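Local structure of putative dienelactone hydrolase (Klebsiella pneumoniae subsp. pneumoniae MGH 78578, 3F67) at residues T9-H22 with Q95-A107. The protein is probably a hydrolase of the dienelactone hydrolase family, with an alpha/beta-hydrolase fold, acting on ester bonds of a substrate not yet established. Numbering follows the deposited sequence. Where two conformers were deposited one is given.
Sequences TSIPSQGENMPAYH and QVLADLDHVASWA
Trp-106 of helix 95-107 lays its indole against Ile-11 of the hairpin formed by strands 9-13 and 16-22. From its CB, which meets Ile-11 CG2 at 3.9 Å, the side chain runs out with CG anti to the backbone N (chi1 173°), carrying the indole along the hairpin. Ile-11 CG1 sits over one face, 4.0 Å from the centroid of the five-membered ring, a CH-pi contact; CD1 reaches on to CE3. Pro-12 CD touches CD1 of the indole, and at the far end CZ2 meets Thr-9 CG2 at 3.5 Å. The edge at CH2 points to the face of the His-22 imidazole in a T-shaped pair with planes 59° apart. Deeper in, Val-103 CG2 takes Ile-11 CD1 and the selenomethionine methyl, Met-18 CE (3.7 Å).

Beside the type I' turn the contact becomes polar. Ser-13 OG donates to Asp-99 OD1 (2.6 Å), on the anti side and tilted well out of the carboxylate plane; Arg-70 shares this oxygen through a salt bridge. His-102 ND1 donates nearly straight to Ala-98 O, in its own ring plane but above the carbonyl plane, helping hold one ring face against Ser-13 CA and Gln-14 N. A water links Pro-12 O to His-102 O.

Helix 95-107, at 118° to strand 9-13, packs on one side of the edge hairpin of this alpha/beta-hydrolase sheet, whose outermost strand here is 4-13; Val-103 and Trp-106 also touch Ile-63 of strand 61-65, and Leu-100 packs on helix 124-133.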
loop_
_atom_site.group_PDB
_atom_site.type_symbol
_atom_site.label_atom_id
_atom_site.label_comp_id
_atom_site.label_asym_id
_atom_site.label_seq_id
_atom_site.Cartn_x
_atom_site.Cartn_y
_atom_site.Cartn_z
ATOM N N THR A 9 -10.424 8.531 -12.595
ATOM C CA THR A 9 -11.584 7.754 -12.945
ATOM C C THR A 9 -12.386 7.505 -11.666
ATOM O O THR A 9 -11.983 7.943 -10.583
ATOM C CB THR A 9 -11.180 6.446 -13.736
ATOM O OG1 THR A 9 -12.344 5.888 -14.358
ATOM C CG2 THR A 9 -10.529 5.439 -12.788
ATOM N N SER A 10 -13.563 6.916 -11.825
ATOM C CA SER A 10 -14.311 6.402 -10.708
ATOM C C SER A 10 -14.110 4.916 -10.801
ATOM O O SER A 10 -13.971 4.371 -11.908
ATOM C CB SER A 10 -15.799 6.711 -10.857
ATOM O OG SER A 10 -16.054 8.090 -10.709
ATOM N N ILE A 11 -14.095 4.264 -9.648
ATOM C CA ILE A 11 -14.116 2.821 -9.612
ATOM C C ILE A 11 -15.414 2.411 -8.944
ATOM O O ILE A 11 -15.679 2.798 -7.799
ATOM C CB ILE A 11 -12.877 2.301 -8.900
ATOM C CG1 ILE A 11 -11.683 2.567 -9.867
ATOM C CG2 ILE A 11 -13.044 0.760 -8.594
ATOM C CD1 ILE A 11 -10.399 2.103 -9.424
ATOM N N PRO A 12 -16.233 1.610 -9.649
ATOM C CA PRO A 12 -17.507 1.189 -9.058
ATOM C C PRO A 12 -17.211 0.293 -7.846
ATOM O O PRO A 12 -16.407 -0.626 -7.941
ATOM C CB PRO A 12 -18.200 0.407 -10.201
ATOM C CG PRO A 12 -17.496 0.828 -11.477
ATOM C CD PRO A 12 -16.057 1.169 -11.057
ATOM N N SER A 13 -17.803 0.575 -6.690
ATOM C CA SER A 13 -17.333 -0.129 -5.492
ATOM C C SER A 13 -18.384 -0.220 -4.412
ATOM O O SER A 13 -18.771 0.798 -3.814
ATOM C CB SER A 13 -16.033 0.497 -4.930
ATOM O OG SER A 13 -15.428 -0.357 -3.939
ATOM N N GLN A 14 -18.814 -1.461 -4.148
ATOM C CA GLN A 14 -19.869 -1.741 -3.162
ATOM C C GLN A 14 -21.098 -0.804 -3.352
ATOM O O GLN A 14 -21.731 -0.382 -2.372
ATOM C CB GLN A 14 -19.282 -1.662 -1.727
ATOM C CG GLN A 14 -17.952 -2.443 -1.544
ATOM C CD GLN A 14 -17.391 -2.394 -0.125
ATOM O OE1 GLN A 14 -16.398 -1.676 0.184
ATOM N NE2 GLN A 14 -17.997 -3.185 0.747
ATOM N N GLY A 15 -21.432 -0.493 -4.610
ATOM C CA GLY A 15 -22.557 0.392 -4.958
ATOM C C GLY A 15 -22.324 1.908 -5.086
ATOM O O GLY A 15 -23.266 2.673 -5.352
ATOM N N GLU A 16 -21.073 2.330 -4.906
ATOM C CA GLU A 16 -20.712 3.746 -4.909
ATOM C C GLU A 16 -19.486 3.973 -5.765
ATOM O O GLU A 16 -18.729 3.034 -6.009
ATOM C CB GLU A 16 -20.442 4.214 -3.489
ATOM C CG GLU A 16 -21.689 4.341 -2.657
ATOM C CD GLU A 16 -21.365 4.386 -1.197
ATOM O OE1 GLU A 16 -20.973 3.332 -0.659
ATOM O OE2 GLU A 16 -21.487 5.473 -0.599
ATOM N N ASN A 17 -19.285 5.209 -6.217
ATOM C CA ASN A 17 -18.207 5.509 -7.142
ATOM C C ASN A 17 -17.026 6.098 -6.397
ATOM O O ASN A 17 -17.059 7.236 -5.922
ATOM C CB ASN A 17 -18.692 6.480 -8.213
ATOM C CG ASN A 17 -19.807 5.892 -9.034
ATOM O OD1 ASN A 17 -19.614 4.864 -9.690
ATOM N ND2 ASN A 17 -20.991 6.523 -8.983
HETATM N N MSE A 18 -15.961 5.318 -6.320
HETATM C CA MSE A 18 -14.760 5.716 -5.590
HETATM C C MSE A 18 -13.765 6.386 -6.533
HETATM O O MSE A 18 -13.369 5.786 -7.546
HETATM C CB MSE A 18 -14.094 4.466 -5.009
HETATM C CG MSE A 18 -12.776 4.810 -4.246
HETATM SE SE MSE A 18 -12.250 3.223 -3.221
HETATM C CE MSE A 18 -12.102 1.990 -4.722
ATOM N N PRO A 19 -13.375 7.637 -6.243
ATOM C CA PRO A 19 -12.375 8.288 -7.097
ATOM C C PRO A 19 -11.070 7.531 -7.041
ATOM O O PRO A 19 -10.731 6.950 -6.002
ATOM C CB PRO A 19 -12.152 9.666 -6.421
ATOM C CG PRO A 19 -13.379 9.860 -5.605
ATOM C CD PRO A 19 -13.795 8.500 -5.138
ATOM N N ALA A 20 -10.344 7.570 -8.150
ATOM C CA ALA A 20 -8.998 6.960 -8.189
ATOM C C ALA A 20 -8.159 7.624 -9.236
ATOM O O ALA A 20 -8.677 8.095 -10.250
ATOM C CB ALA A 20 -9.076 5.468 -8.463
ATOM N N TYR A 21 -6.856 7.607 -9.010
ATOM C CA TYR A 21 -5.915 8.117 -10.011
ATOM C C TYR A 21 -5.257 6.893 -10.632
ATOM O O TYR A 21 -5.022 5.903 -9.933
ATOM C CB TYR A 21 -4.847 8.943 -9.284
ATOM C CG TYR A 21 -3.817 9.586 -10.219
ATOM C CD1 TYR A 21 -4.146 10.715 -10.976
ATOM C CD2 TYR A 21 -2.530 9.077 -10.299
ATOM C CE1 TYR A 21 -3.186 11.302 -11.841
ATOM C CE2 TYR A 21 -1.573 9.657 -11.112
ATOM C CZ TYR A 21 -1.913 10.766 -11.883
ATOM O OH TYR A 21 -0.970 11.340 -12.703
ATOM N N HIS A 22 -4.963 6.945 -11.919
ATOM C CA HIS A 22 -4.259 5.821 -12.556
ATOM C C HIS A 22 -3.230 6.300 -13.554
ATOM O O HIS A 22 -3.398 7.363 -14.168
ATOM C CB HIS A 22 -5.247 4.806 -13.213
ATOM C CG HIS A 22 -6.085 5.399 -14.307
ATOM N ND1 HIS A 22 -5.782 5.266 -15.647
ATOM C CD2 HIS A 22 -7.212 6.149 -14.251
ATOM C CE1 HIS A 22 -6.672 5.935 -16.367
ATOM N NE2 HIS A 22 -7.563 6.463 -15.545
ATOM N N GLN A 95 -14.046 -2.709 4.949
ATOM C CA GLN A 95 -14.424 -1.839 3.848
ATOM C C GLN A 95 -13.257 -1.610 2.907
ATOM O O GLN A 95 -13.425 -1.651 1.669
ATOM C CB GLN A 95 -14.938 -0.486 4.400
ATOM C CG GLN A 95 -15.342 0.498 3.321
ATOM C CD GLN A 95 -15.540 1.890 3.893
ATOM O OE1 GLN A 95 -16.630 2.228 4.328
ATOM N NE2 GLN A 95 -14.475 2.676 3.952
ATOM N N VAL A 96 -12.081 -1.340 3.479
ATOM C CA VAL A 96 -10.877 -1.034 2.699
ATOM C C VAL A 96 -10.529 -2.255 1.841
ATOM O O VAL A 96 -10.286 -2.132 0.635
ATOM C CB VAL A 96 -9.668 -0.663 3.601
ATOM C CG1 VAL A 96 -8.381 -0.534 2.733
ATOM C CG2 VAL A 96 -9.896 0.671 4.347
ATOM N N LEU A 97 -10.526 -3.437 2.446
ATOM C CA LEU A 97 -10.091 -4.627 1.689
ATOM C C LEU A 97 -11.092 -4.911 0.546
ATOM O O LEU A 97 -10.689 -5.279 -0.565
ATOM C CB LEU A 97 -9.957 -5.839 2.624
ATOM C CG LEU A 97 -8.932 -5.583 3.783
ATOM C CD1 LEU A 97 -8.868 -6.851 4.618
ATOM C CD2 LEU A 97 -7.533 -5.225 3.282
ATOM N N ALA A 98 -12.380 -4.707 0.805
ATOM C CA ALA A 98 -13.390 -4.911 -0.230
ATOM C C ALA A 98 -13.229 -3.863 -1.354
ATOM O O ALA A 98 -13.388 -4.176 -2.547
ATOM C CB ALA A 98 -14.827 -4.845 0.377
ATOM N N ASP A 99 -12.891 -2.634 -0.989
ATOM C CA ASP A 99 -12.643 -1.607 -2.012
ATOM C C ASP A 99 -11.414 -1.982 -2.855
ATOM O O ASP A 99 -11.397 -1.704 -4.063
ATOM C CB ASP A 99 -12.420 -0.215 -1.364
ATOM C CG ASP A 99 -13.727 0.416 -0.887
ATOM O OD1 ASP A 99 -14.822 0.029 -1.393
ATOM O OD2 ASP A 99 -13.670 1.285 0.002
ATOM N N LEU A 100 -10.359 -2.516 -2.230
ATOM C CA LEU A 100 -9.200 -2.907 -3.025
ATOM C C LEU A 100 -9.580 -4.022 -4.007
ATOM O O LEU A 100 -9.076 -4.033 -5.158
ATOM C CB LEU A 100 -8.050 -3.351 -2.154
ATOM C CG LEU A 100 -7.535 -2.236 -1.244
ATOM C CD1 LEU A 100 -6.468 -2.762 -0.274
ATOM C CD2 LEU A 100 -6.972 -1.029 -2.078
ATOM N N ASP A 101 -10.424 -4.957 -3.560
ATOM C CA ASP A 101 -10.944 -5.994 -4.502
ATOM C C ASP A 101 -11.649 -5.328 -5.690
ATOM O O ASP A 101 -11.524 -5.810 -6.833
ATOM C CB ASP A 101 -11.967 -6.922 -3.849
ATOM C CG ASP A 101 -11.362 -7.829 -2.772
ATOM O OD1 ASP A 101 -10.125 -8.116 -2.776
ATOM O OD2 ASP A 101 -12.170 -8.263 -1.919
ATOM N N HIS A 102 -12.405 -4.248 -5.429
ATOM C CA HIS A 102 -13.099 -3.592 -6.555
ATOM C C HIS A 102 -12.140 -2.885 -7.506
ATOM O O HIS A 102 -12.396 -2.772 -8.719
ATOM C CB HIS A 102 -14.214 -2.653 -6.056
ATOM C CG HIS A 102 -15.429 -3.402 -5.612
ATOM N ND1 HIS A 102 -15.505 -4.026 -4.389
ATOM C CD2 HIS A 102 -16.594 -3.681 -6.249
ATOM C CE1 HIS A 102 -16.675 -4.634 -4.271
ATOM N NE2 HIS A 102 -17.362 -4.431 -5.381
ATOM N N VAL A 103 -11.040 -2.380 -6.953
ATOM C CA VAL A 103 -10.024 -1.770 -7.808
ATOM C C VAL A 103 -9.446 -2.885 -8.739
ATOM O O VAL A 103 -9.276 -2.671 -9.947
ATOM C CB VAL A 103 -8.867 -1.187 -6.948
ATOM C CG1 VAL A 103 -7.676 -0.800 -7.909
ATOM C CG2 VAL A 103 -9.366 0.027 -6.160
ATOM N N ALA A 104 -9.152 -4.059 -8.174
ATOM C CA ALA A 104 -8.569 -5.168 -8.943
ATOM C C ALA A 104 -9.569 -5.570 -10.046
ATOM O O ALA A 104 -9.173 -5.849 -11.204
ATOM C CB ALA A 104 -8.255 -6.372 -8.001
ATOM N N SER A 105 -10.855 -5.595 -9.701
ATOM C CA SER A 105 -11.906 -5.978 -10.665
ATOM C C SER A 105 -11.976 -4.989 -11.818
ATOM O O SER A 105 -12.060 -5.371 -12.997
ATOM C CB SER A 105 -13.266 -6.098 -9.973
ATOM O OG SER A 105 -13.291 -7.255 -9.156
ATOM N N TRP A 106 -11.928 -3.707 -11.475
ATOM C CA TRP A 106 -11.986 -2.634 -12.493
ATOM C C TRP A 106 -10.730 -2.743 -13.357
ATOM O O TRP A 106 -10.810 -2.638 -14.561
ATOM C CB TRP A 106 -12.069 -1.258 -11.819
ATOM C CG TRP A 106 -11.970 -0.059 -12.782
ATOM C CD1 TRP A 106 -13.010 0.598 -13.396
ATOM C CD2 TRP A 106 -10.774 0.602 -13.206
ATOM N NE1 TRP A 106 -12.524 1.634 -14.192
ATOM C CE2 TRP A 106 -11.160 1.653 -14.083
ATOM C CE3 TRP A 106 -9.402 0.412 -12.925
ATOM C CZ2 TRP A 106 -10.238 2.504 -14.679
ATOM C CZ3 TRP A 106 -8.477 1.257 -13.550
ATOM C CH2 TRP A 106 -8.915 2.305 -14.402
ATOM N N ALA A 107 -9.584 -2.979 -12.728
ATOM C CA ALA A 107 -8.307 -2.977 -13.460
ATOM C C ALA A 107 -8.296 -4.030 -14.566
ATOM O O ALA A 107 -7.803 -3.780 -15.672
ATOM C CB ALA A 107 -7.129 -3.182 -12.471
HETATM O O HOH W 1 -14.966 -2.259 -9.674
#